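Local atomic coordinates of carboxyl esterase NP (PDB entry 4CCW), a protein that hydrolyses carboxylic esters, naproxen esters among them, to an alcohol and a carboxylate, as an esterase of the alpha/beta hydrolase superfamily. Residues Pro56-His61 with Leu118-Ser123; Glu156-Phe161 with His254-Phe259; Tyr18-Glu23 with Val197-Ala202. One frame throughout, in Å; residues are numbered along the deposited sequence.

Overall arrangement
The three contacts lie in well-separated parts of one alpha/beta hydrolase chain. Contact 1 joins strand 56-60 to the loop that enters its parallel neighbour, strand 123-128, in the central sheet. Contact 2 ties the loop after strand 146-152 to helix 249-259, its centre about 25 Å from that of contact 1. Contact 3 pairs helix 12-24 with helix 194-205, its centre about 25 Å from contact 1 and about 33 Å from contact 2, across the middle of the chain. In sequence contact 1 closes before contact 2 opens, both its segments fall between those of contact 3, and the segments of contacts 2 and 3 alternate. Contact 3 holds the N-terminal helix to the hydrolase fold, whose sheet and flanking elements are joined by the other two.

Contact 1: Pro56-His61 with Leu118-Ser123; sequences PLVLLH and LGIEKS
A buried and mainly apolar contact joins Pro56 and Val58, at the start of strand 56-60, to Ile120, in the turn after helix 104-118, and to Ser123, where strand 123-128 begins. Both strand residues direct their CB atoms toward the turn, while Leu57 faces the other way. Ile120 uses one branch for both: its CG1 lies 4.0 Å from Pro56 CB, and its CD1 reaches 3.8 Å from Val58 CG2, the two side chains crossing obliquely. With Val58 CG1 anti to the backbone N (chi1 173°), CG2 is the branch turned to Ile120 and Ser123. Ser123 OG, anti to its own backbone N (chi1 -176°), lies 3.2 Å from Pro56 O and 3.6 Å from Val58 CG2. Pro56 CG also meets the backbone, 3.9 Å from Lys122 O. Phe115, on the helix, touches Val58, Ile120 and Ser123 and extends the apolar cluster, while Arg145 binds the carbonyls of Ile120 and Glu121. A Schellman motif at Gly119, with positive phi, ends the helix. Val58 pairs through its backbone with His124 and Ile126, so the turn delivers the chain from a flanking helix into a strand parallel to 56-60, as in the central sheet of the alpha/beta hydrolase fold.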
loop_
_atom_site.group_PDB
_atom_site.type_symbol
_atom_site.label_atom_id
_atom_site.label_comp_id
_atom_site.label_asym_id
_atom_site.label_seq_id
_atom_site.Cartn_x
_atom_site.Cartn_y
_atom_site.Cartn_z
ATOM N N PRO A 56 -1.196 10.579 14.663
ATOM C CA PRO A 56 -0.469 9.815 13.661
ATOM C C PRO A 56 -1.372 9.150 12.613
ATOM O O PRO A 56 -2.494 8.707 12.917
ATOM C CB PRO A 56 0.298 8.758 14.482
ATOM C CG PRO A 56 -0.017 9.032 15.927
ATOM C CD PRO A 56 -1.228 9.901 15.970
ATOM N N LEU A 57 -0.864 9.098 11.386
ATOM C CA LEU A 57 -1.490 8.362 10.288
ATOM C C LEU A 57 -0.424 7.598 9.526
ATOM O O LEU A 57 0.604 8.169 9.141
ATOM C CB LEU A 57 -2.240 9.315 9.342
ATOM C CG LEU A 57 -2.666 8.789 7.960
ATOM C CD1 LEU A 57 -3.764 7.723 8.061
ATOM C CD2 LEU A 57 -3.135 9.938 7.082
ATOM N N VAL A 58 -0.659 6.305 9.305
ATOM C CA VAL A 58 0.322 5.482 8.608
ATOM C C VAL A 58 -0.232 5.071 7.230
ATOM O O VAL A 58 -1.369 4.609 7.119
ATOM C CB VAL A 58 0.745 4.244 9.437
ATOM C CG1 VAL A 58 1.639 3.317 8.618
ATOM C CG2 VAL A 58 1.476 4.656 10.710
ATOM N N LEU A 59 0.587 5.265 6.200
ATOM C CA LEU A 59 0.245 4.914 4.828
ATOM C C LEU A 59 1.091 3.737 4.347
ATOM O O LEU A 59 2.311 3.703 4.540
ATOM C CB LEU A 59 0.462 6.110 3.892
ATOM C CG LEU A 59 -0.104 7.477 4.305
ATOM C CD1 LEU A 59 0.290 8.553 3.308
ATOM C CD2 LEU A 59 -1.611 7.421 4.473
ATOM N N LEU A 60 0.425 2.780 3.713
ATOM C CA LEU A 60 1.081 1.605 3.174
ATOM C C LEU A 60 0.656 1.479 1.704
ATOM O O LEU A 60 -0.498 1.193 1.400
ATOM C CB LEU A 60 0.722 0.353 3.985
ATOM C CG LEU A 60 1.287 0.239 5.411
ATOM C CD1 LEU A 60 0.621 -0.921 6.144
ATOM C CD2 LEU A 60 2.807 0.090 5.424
ATOM N N HIS A 61 1.622 1.729 0.822
ATOM C CA HIS A 61 1.440 1.818 -0.637
ATOM C C HIS A 61 1.056 0.515 -1.319
ATOM O O HIS A 61 1.148 -0.569 -0.725
ATOM C CB HIS A 61 2.765 2.273 -1.219
ATOM C CG HIS A 61 3.899 1.331 -0.894
ATOM N ND1 HIS A 61 4.137 0.225 -1.609
ATOM C CD2 HIS A 61 4.841 1.343 0.141
ATOM C CE1 HIS A 61 5.187 -0.439 -1.078
ATOM N NE2 HIS A 61 5.617 0.246 -0.012
ATOM N N LEU A 118 8.422 4.686 15.948
ATOM C CA LEU A 118 7.863 6.010 15.690
ATOM C C LEU A 118 7.149 6.557 16.921
ATOM O O LEU A 118 6.692 7.706 16.927
ATOM C CB LEU A 118 6.897 5.960 14.499
ATOM C CG LEU A 118 7.535 5.872 13.108
ATOM C CD1 LEU A 118 6.523 5.462 12.045
ATOM C CD2 LEU A 118 8.212 7.191 12.746
ATOM N N GLY A 119 7.042 5.732 17.960
ATOM C CA GLY A 119 6.424 6.152 19.221
ATOM C C GLY A 119 4.914 6.214 19.133
ATOM O O GLY A 119 4.265 6.933 19.898
ATOM N N ILE A 120 4.355 5.445 18.200
ATOM C CA ILE A 120 2.916 5.385 18.014
ATOM C C ILE A 120 2.287 4.481 19.076
ATOM O O ILE A 120 2.797 3.390 19.372
ATOM C CB ILE A 120 2.551 4.943 16.574
ATOM C CG1 ILE A 120 2.950 6.035 15.566
ATOM C CG2 ILE A 120 1.062 4.636 16.469
ATOM C CD1 ILE A 120 2.977 5.593 14.110
ATOM N N GLU A 121 1.207 4.969 19.688
ATOM C CA GLU A 121 0.365 4.116 20.520
ATOM C C GLU A 121 -0.705 3.508 19.637
ATOM O O GLU A 121 -0.576 2.360 19.225
ATOM C CB GLU A 121 -0.238 4.898 21.683
ATOM C CG GLU A 121 0.745 5.078 22.828
ATOM C CD GLU A 121 0.250 6.067 23.855
ATOM O OE1 GLU A 121 0.031 7.241 23.488
ATOM O OE2 GLU A 121 0.088 5.671 25.028
ATOM N N LYS A 122 -1.742 4.290 19.327
ATOM C CA LYS A 122 -2.698 3.907 18.276
ATOM C C LYS A 122 -2.570 4.848 17.076
ATOM O O LYS A 122 -2.209 6.017 17.229
ATOM C CB LYS A 122 -4.135 3.913 18.797
ATOM C CG LYS A 122 -4.372 3.095 20.055
ATOM C CD LYS A 122 -5.863 2.945 20.323
ATOM C CE LYS A 122 -6.109 2.163 21.601
ATOM N NZ LYS A 122 -7.558 2.086 21.939
ATOM N N SER A 123 -2.850 4.337 15.885
ATOM C CA SER A 123 -2.751 5.144 14.665
ATOM C C SER A 123 -3.879 4.872 13.697
ATOM O O SER A 123 -4.446 3.779 13.679
ATOM C CB SER A 123 -1.422 4.882 13.953
ATOM O OG SER A 123 -1.288 5.723 12.817
#

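Contact 2: Glu156-Phe161 with His254-Phe259; sequences ETFLPF and HRASSF
Arg255 and Ala256, successive residues of helix 249-259, grip Phe158 in two different ways. Arg255 NH1 donates to Phe158 O over 2.9 Å with an N-H...O angle of 150°. The bond is somewhat bent, and the donor is tilted from the carbonyl plane. Arg255 reaches this oxygen on a long arm, CG anti to the backbone N (chi1 -176°) and the chain extended as far as NE, so that its CD also comes within 3.3 Å of Phe158 O. Ala256 meets the aromatic ring instead: its CB stands over one face, 3.6 Å from the Phe158 centroid and 15° off the ring normal, a CH-pi contact. With Thr157 CG2 on the opposite face, a methyl group lies against each side, both offset toward the rim. Within the loop, Phe158 N bonds to Glu156 O and Phe161 N to Glu156 OE2, which holds the bend together. Farther out, Asp226 forms a salt bridge with Arg255 NH2, and Phe224 meets both sides, its carbonyl accepting from NH2 while its backbone and that of Tyr222 bond to Thr157. Met136 of helix 130-141 and Leu238 of strand 236-241 also touch the Phe158 side chain. The guanidinium charge is probably balanced largely by Asp226, while NH1 and NH2 tie the carbonyls of Phe158 and Phe224 to the helix, beside a ring flanked on both faces.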
loop_
_atom_site.group_PDB
_atom_site.type_symbol
_atom_site.label_atom_id
_atom_site.label_comp_id
_atom_site.label_asym_id
_atom_site.label_seq_id
_atom_site.Cartn_x
_atom_site.Cartn_y
_atom_site.Cartn_z
ATOM N N GLU A 156 -5.942 -9.257 -2.690
ATOM C CA GLU A 156 -6.764 -10.352 -2.171
ATOM C C GLU A 156 -7.569 -9.911 -0.952
ATOM O O GLU A 156 -8.407 -9.031 -1.104
ATOM C CB GLU A 156 -5.917 -11.628 -1.997
ATOM C CG GLU A 156 -5.569 -12.204 -3.362
ATOM C CD GLU A 156 -5.191 -13.685 -3.313
ATOM O OE1 GLU A 156 -4.819 -14.192 -2.240
ATOM O OE2 GLU A 156 -5.293 -14.332 -4.361
ATOM N N THR A 157 -7.292 -10.466 0.227
ATOM C CA THR A 157 -7.963 -10.061 1.491
ATOM C C THR A 157 -9.402 -10.593 1.593
ATOM O O THR A 157 -9.698 -11.414 2.463
ATOM C CB THR A 157 -7.897 -8.521 1.713
ATOM O OG1 THR A 157 -6.525 -8.104 1.659
ATOM C CG2 THR A 157 -8.516 -8.107 3.091
ATOM N N PHE A 158 -10.286 -10.134 0.704
ATOM C CA PHE A 158 -11.662 -10.647 0.668
ATOM C C PHE A 158 -11.896 -11.716 -0.394
ATOM O O PHE A 158 -12.629 -12.676 -0.162
ATOM C CB PHE A 158 -12.666 -9.492 0.542
ATOM C CG PHE A 158 -12.496 -8.460 1.606
ATOM C CD1 PHE A 158 -12.888 -8.723 2.923
ATOM C CD2 PHE A 158 -11.892 -7.245 1.316
ATOM C CE1 PHE A 158 -12.696 -7.784 3.921
ATOM C CE2 PHE A 158 -11.721 -6.292 2.304
ATOM C CZ PHE A 158 -12.116 -6.564 3.609
ATOM N N LEU A 159 -11.265 -11.559 -1.554
ATOM C CA LEU A 159 -11.406 -12.499 -2.663
ATOM C C LEU A 159 -10.031 -12.832 -3.198
ATOM O O LEU A 159 -9.132 -12.001 -3.076
ATOM C CB LEU A 159 -12.180 -11.870 -3.826
ATOM C CG LEU A 159 -13.655 -11.529 -3.656
ATOM C CD1 LEU A 159 -14.161 -10.999 -4.992
ATOM C CD2 LEU A 159 -14.442 -12.759 -3.213
ATOM N N PRO A 160 -9.870 -14.021 -3.820
ATOM C CA PRO A 160 -8.595 -14.306 -4.485
ATOM C C PRO A 160 -8.458 -13.503 -5.764
ATOM O O PRO A 160 -9.467 -13.047 -6.309
ATOM C CB PRO A 160 -8.681 -15.791 -4.828
ATOM C CG PRO A 160 -10.119 -16.144 -4.777
ATOM C CD PRO A 160 -10.823 -15.151 -3.901
ATOM N N PHE A 161 -7.224 -13.327 -6.235
ATOM C CA PHE A 161 -6.980 -12.620 -7.483
ATOM C C PHE A 161 -7.646 -13.314 -8.650
ATOM O O PHE A 161 -7.704 -14.553 -8.711
ATOM C CB PHE A 161 -5.479 -12.612 -7.827
ATOM C CG PHE A 161 -4.639 -11.736 -6.950
ATOM C CD1 PHE A 161 -4.948 -10.391 -6.751
ATOM C CD2 PHE A 161 -3.468 -12.252 -6.379
ATOM C CE1 PHE A 161 -4.119 -9.581 -5.977
ATOM C CE2 PHE A 161 -2.650 -11.451 -5.592
ATOM C CZ PHE A 161 -2.977 -10.111 -5.392
ATOM N N HIS A 254 -19.394 -7.496 -1.320
ATOM C CA HIS A 254 -20.388 -8.420 -0.769
ATOM C C HIS A 254 -19.773 -9.233 0.332
ATOM O O HIS A 254 -20.309 -9.280 1.442
ATOM C CB HIS A 254 -20.985 -9.323 -1.854
ATOM C CG HIS A 254 -21.767 -10.484 -1.295
ATOM N ND1 HIS A 254 -21.206 -11.674 -1.051
ATOM C CD2 HIS A 254 -23.090 -10.582 -0.887
ATOM C CE1 HIS A 254 -22.125 -12.508 -0.526
ATOM N NE2 HIS A 254 -23.274 -11.839 -0.421
ATOM N N ARG A 255 -18.612 -9.840 0.076
ATOM C CA ARG A 255 -18.020 -10.693 1.104
ATOM C C ARG A 255 -17.602 -9.877 2.341
ATOM O O ARG A 255 -17.905 -10.259 3.477
ATOM C CB ARG A 255 -16.837 -11.527 0.550
ATOM C CG ARG A 255 -16.285 -12.478 1.612
ATOM C CD ARG A 255 -15.499 -13.651 1.052
ATOM N NE ARG A 255 -15.175 -14.545 2.172
ATOM C CZ ARG A 255 -14.009 -14.577 2.828
ATOM N NH1 ARG A 255 -12.980 -13.801 2.467
ATOM N NH2 ARG A 255 -13.857 -15.424 3.835
ATOM N N ALA A 256 -16.947 -8.735 2.119
ATOM C CA ALA A 256 -16.494 -7.890 3.215
ATOM C C ALA A 256 -17.673 -7.466 4.108
ATOM O O ALA A 256 -17.623 -7.566 5.347
ATOM C CB ALA A 256 -15.764 -6.670 2.654
ATOM N N SER A 257 -18.743 -7.015 3.457
ATOM C CA SER A 257 -19.930 -6.525 4.158
ATOM C C SER A 257 -20.681 -7.629 4.877
ATOM O O SER A 257 -21.373 -7.348 5.840
ATOM C CB SER A 257 -20.875 -5.815 3.189
ATOM O OG SER A 257 -20.230 -4.712 2.573
ATOM N N SER A 258 -20.544 -8.869 4.389
ATOM C CA SER A 258 -21.220 -10.032 4.988
ATOM C C SER A 258 -20.633 -10.438 6.350
ATOM O O SER A 258 -21.361 -10.951 7.206
ATOM C CB SER A 258 -21.201 -11.230 4.020
ATOM O OG SER A 258 -22.055 -10.967 2.887
ATOM N N PHE A 259 -19.333 -10.213 6.540
ATOM C CA PHE A 259 -18.627 -10.719 7.732
ATOM C C PHE A 259 -17.986 -9.681 8.668
ATOM O O PHE A 259 -17.919 -9.907 9.892
ATOM C CB PHE A 259 -17.546 -11.723 7.302
ATOM C CG PHE A 259 -18.085 -12.931 6.589
ATOM C CD1 PHE A 259 -18.650 -13.975 7.301
ATOM C CD2 PHE A 259 -18.019 -13.023 5.197
ATOM C CE1 PHE A 259 -19.158 -15.085 6.651
ATOM C CE2 PHE A 259 -18.540 -14.124 4.541
ATOM C CZ PHE A 259 -19.109 -15.155 5.265
#

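Contact 3: Tyr18-Glu23 with Val197-Ala202; sequences YQTYNE and VKQFQA
The side-chain amide of Gln199, lying alongside Tyr21, is held at both ends: OE1 is hydrogen-bonded to the hydroxyls of Thr68 and Ser24, and NE2 to those of Ser66 and Tyr17. The glutamine reaches this position with CG anti to its backbone N (chi1 180°) and the chain extended beyond it. Its NE2 approaches the Tyr21 ring obliquely, 3.2 Å from CD2, with the ring and amide planes 57° apart. Nearer the backbones, Thr20 sits where the helices come closest, its OG1 3.4 Å from Gln199 CA and 3.6 Å from Ala202 CB, while CG2 lies 3.9 Å from that same CB. Tyr21, which points the same way as Gln199, is held through OH by Asp87, and the Thr20 hydroxyl bonds back to Tyr17 O. Small side chains at these positions fit an axis separation of 8.5 Å between nearly antiparallel helices, at 159°. Replacing Gln199 with a leucine would probably leave the hydroxyls of Thr68, Ser24, Ser66 and Tyr17 without their shared amide partner. Gripped at both ends, the amide is probably fixed in its rotation, and this buried polar group joins both helices to the loop that follows the ligand-pocket residue Phe65.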
loop_
_atom_site.group_PDB
_atom_site.type_symbol
_atom_site.label_atom_id
_atom_site.label_comp_id
_atom_site.label_asym_id
_atom_site.label_seq_id
_atom_site.Cartn_x
_atom_site.Cartn_y
_atom_site.Cartn_z
ATOM N N TYR A 18 16.846 4.173 -7.257
ATOM C CA TYR A 18 16.969 5.174 -6.198
ATOM C C TYR A 18 16.883 6.612 -6.702
ATOM O O TYR A 18 16.241 7.455 -6.074
ATOM C CB TYR A 18 18.254 4.965 -5.390
ATOM C CG TYR A 18 18.104 4.011 -4.231
ATOM C CD1 TYR A 18 17.653 2.704 -4.429
ATOM C CD2 TYR A 18 18.422 4.409 -2.932
ATOM C CE1 TYR A 18 17.520 1.822 -3.365
ATOM C CE2 TYR A 18 18.292 3.536 -1.869
ATOM C CZ TYR A 18 17.839 2.247 -2.092
ATOM O OH TYR A 18 17.708 1.379 -1.040
ATOM N N GLN A 19 17.554 6.905 -7.817
ATOM C CA GLN A 19 17.476 8.232 -8.420
ATOM C C GLN A 19 16.040 8.590 -8.842
ATOM O O GLN A 19 15.570 9.700 -8.570
ATOM C CB GLN A 19 18.438 8.343 -9.614
ATOM C CG GLN A 19 18.474 9.719 -10.267
ATOM C CD GLN A 19 18.839 10.835 -9.297
ATOM O OE1 GLN A 19 19.576 10.625 -8.332
ATOM N NE2 GLN A 19 18.325 12.035 -9.556
ATOM N N THR A 20 15.354 7.658 -9.499
ATOM C CA THR A 20 13.964 7.883 -9.924
ATOM C C THR A 20 13.013 8.069 -8.738
ATOM O O THR A 20 12.056 8.836 -8.818
ATOM C CB THR A 20 13.415 6.768 -10.863
ATOM O OG1 THR A 20 13.389 5.503 -10.181
ATOM C CG2 THR A 20 14.235 6.670 -12.163
ATOM N N TYR A 21 13.280 7.351 -7.650
ATOM C CA TYR A 21 12.497 7.465 -6.414
ATOM C C TYR A 21 12.630 8.890 -5.876
ATOM O O TYR A 21 11.631 9.527 -5.510
ATOM C CB TYR A 21 13.021 6.444 -5.397
ATOM C CG TYR A 21 12.230 6.320 -4.113
ATOM C CD1 TYR A 21 12.177 7.373 -3.190
ATOM C CD2 TYR A 21 11.580 5.134 -3.802
ATOM C CE1 TYR A 21 11.463 7.242 -2.003
ATOM C CE2 TYR A 21 10.875 4.990 -2.624
ATOM C CZ TYR A 21 10.816 6.044 -1.734
ATOM O OH TYR A 21 10.107 5.886 -0.577
ATOM N N ASN A 22 13.858 9.395 -5.847
ATOM C CA ASN A 22 14.133 10.748 -5.372
ATOM C C ASN A 22 13.469 11.802 -6.249
ATOM O O ASN A 22 12.974 12.810 -5.748
ATOM C CB ASN A 22 15.645 10.987 -5.268
ATOM C CG ASN A 22 16.279 10.193 -4.137
ATOM O OD1 ASN A 22 15.581 9.664 -3.268
ATOM N ND2 ASN A 22 17.597 10.092 -4.146
ATOM N N GLU A 23 13.446 11.554 -7.556
ATOM C CA GLU A 23 12.801 12.473 -8.486
ATOM C C GLU A 23 11.276 12.493 -8.333
ATOM O O GLU A 23 10.656 13.543 -8.463
ATOM C CB GLU A 23 13.239 12.192 -9.921
ATOM C CG GLU A 23 14.716 12.506 -10.110
ATOM C CD GLU A 23 15.194 12.383 -11.536
ATOM O OE1 GLU A 23 14.357 12.221 -12.443
ATOM O OE2 GLU A 23 16.423 12.454 -11.751
ATOM N N VAL A 197 5.793 7.270 -13.256
ATOM C CA VAL A 197 5.846 6.111 -14.153
ATOM C C VAL A 197 7.294 5.713 -14.422
ATOM O O VAL A 197 7.603 4.516 -14.439
ATOM C CB VAL A 197 5.091 6.339 -15.490
ATOM C CG1 VAL A 197 5.268 5.141 -16.421
ATOM C CG2 VAL A 197 3.610 6.577 -15.244
ATOM N N LYS A 198 8.159 6.705 -14.656
ATOM C CA LYS A 198 9.590 6.462 -14.836
ATOM C C LYS A 198 10.176 5.665 -13.676
ATOM O O LYS A 198 10.991 4.763 -13.891
ATOM C CB LYS A 198 10.370 7.772 -15.016
ATOM C CG LYS A 198 10.417 8.292 -16.444
ATOM C CD LYS A 198 11.346 9.494 -16.541
ATOM C CE LYS A 198 11.529 9.959 -17.979
ATOM N NZ LYS A 198 12.711 10.853 -18.135
ATOM N N GLN A 199 9.757 6.002 -12.453
ATOM C CA GLN A 199 10.178 5.269 -11.259
ATOM C C GLN A 199 9.650 3.836 -11.249
ATOM O O GLN A 199 10.367 2.896 -10.900
ATOM C CB GLN A 199 9.758 6.008 -9.979
ATOM C CG GLN A 199 10.169 5.295 -8.693
ATOM C CD GLN A 199 9.410 5.763 -7.464
ATOM O OE1 GLN A 199 8.684 6.750 -7.501
ATOM N NE2 GLN A 199 9.593 5.058 -6.363
ATOM N N PHE A 200 8.383 3.676 -11.612
ATOM C CA PHE A 200 7.765 2.358 -11.636
ATOM C C PHE A 200 8.513 1.468 -12.639
ATOM O O PHE A 200 8.841 0.321 -12.333
ATOM C CB PHE A 200 6.269 2.471 -11.961
ATOM C CG PHE A 200 5.587 1.150 -12.164
ATOM C CD1 PHE A 200 5.426 0.259 -11.105
ATOM C CD2 PHE A 200 5.075 0.802 -13.412
ATOM C CE1 PHE A 200 4.796 -0.960 -11.289
ATOM C CE2 PHE A 200 4.441 -0.414 -13.603
ATOM C CZ PHE A 200 4.293 -1.299 -12.538
ATOM N N GLN A 201 8.807 2.020 -13.815
ATOM C CA GLN A 201 9.581 1.323 -14.834
ATOM C C GLN A 201 10.964 0.921 -14.313
ATOM O O GLN A 201 11.406 -0.221 -14.528
ATOM C CB GLN A 201 9.718 2.196 -16.092
ATOM C CG GLN A 201 8.389 2.550 -16.753
ATOM C CD GLN A 201 8.549 3.298 -18.069
ATOM O OE1 GLN A 201 8.886 4.488 -18.089
ATOM N NE2 GLN A 201 8.283 2.612 -19.173
ATOM N N ALA A 202 11.640 1.851 -13.630
ATOM C CA ALA A 202 13.000 1.599 -13.145
ATOM C C ALA A 202 12.976 0.512 -12.075
ATOM O O ALA A 202 13.881 -0.322 -12.001
ATOM C CB ALA A 202 13.665 2.881 -12.640
#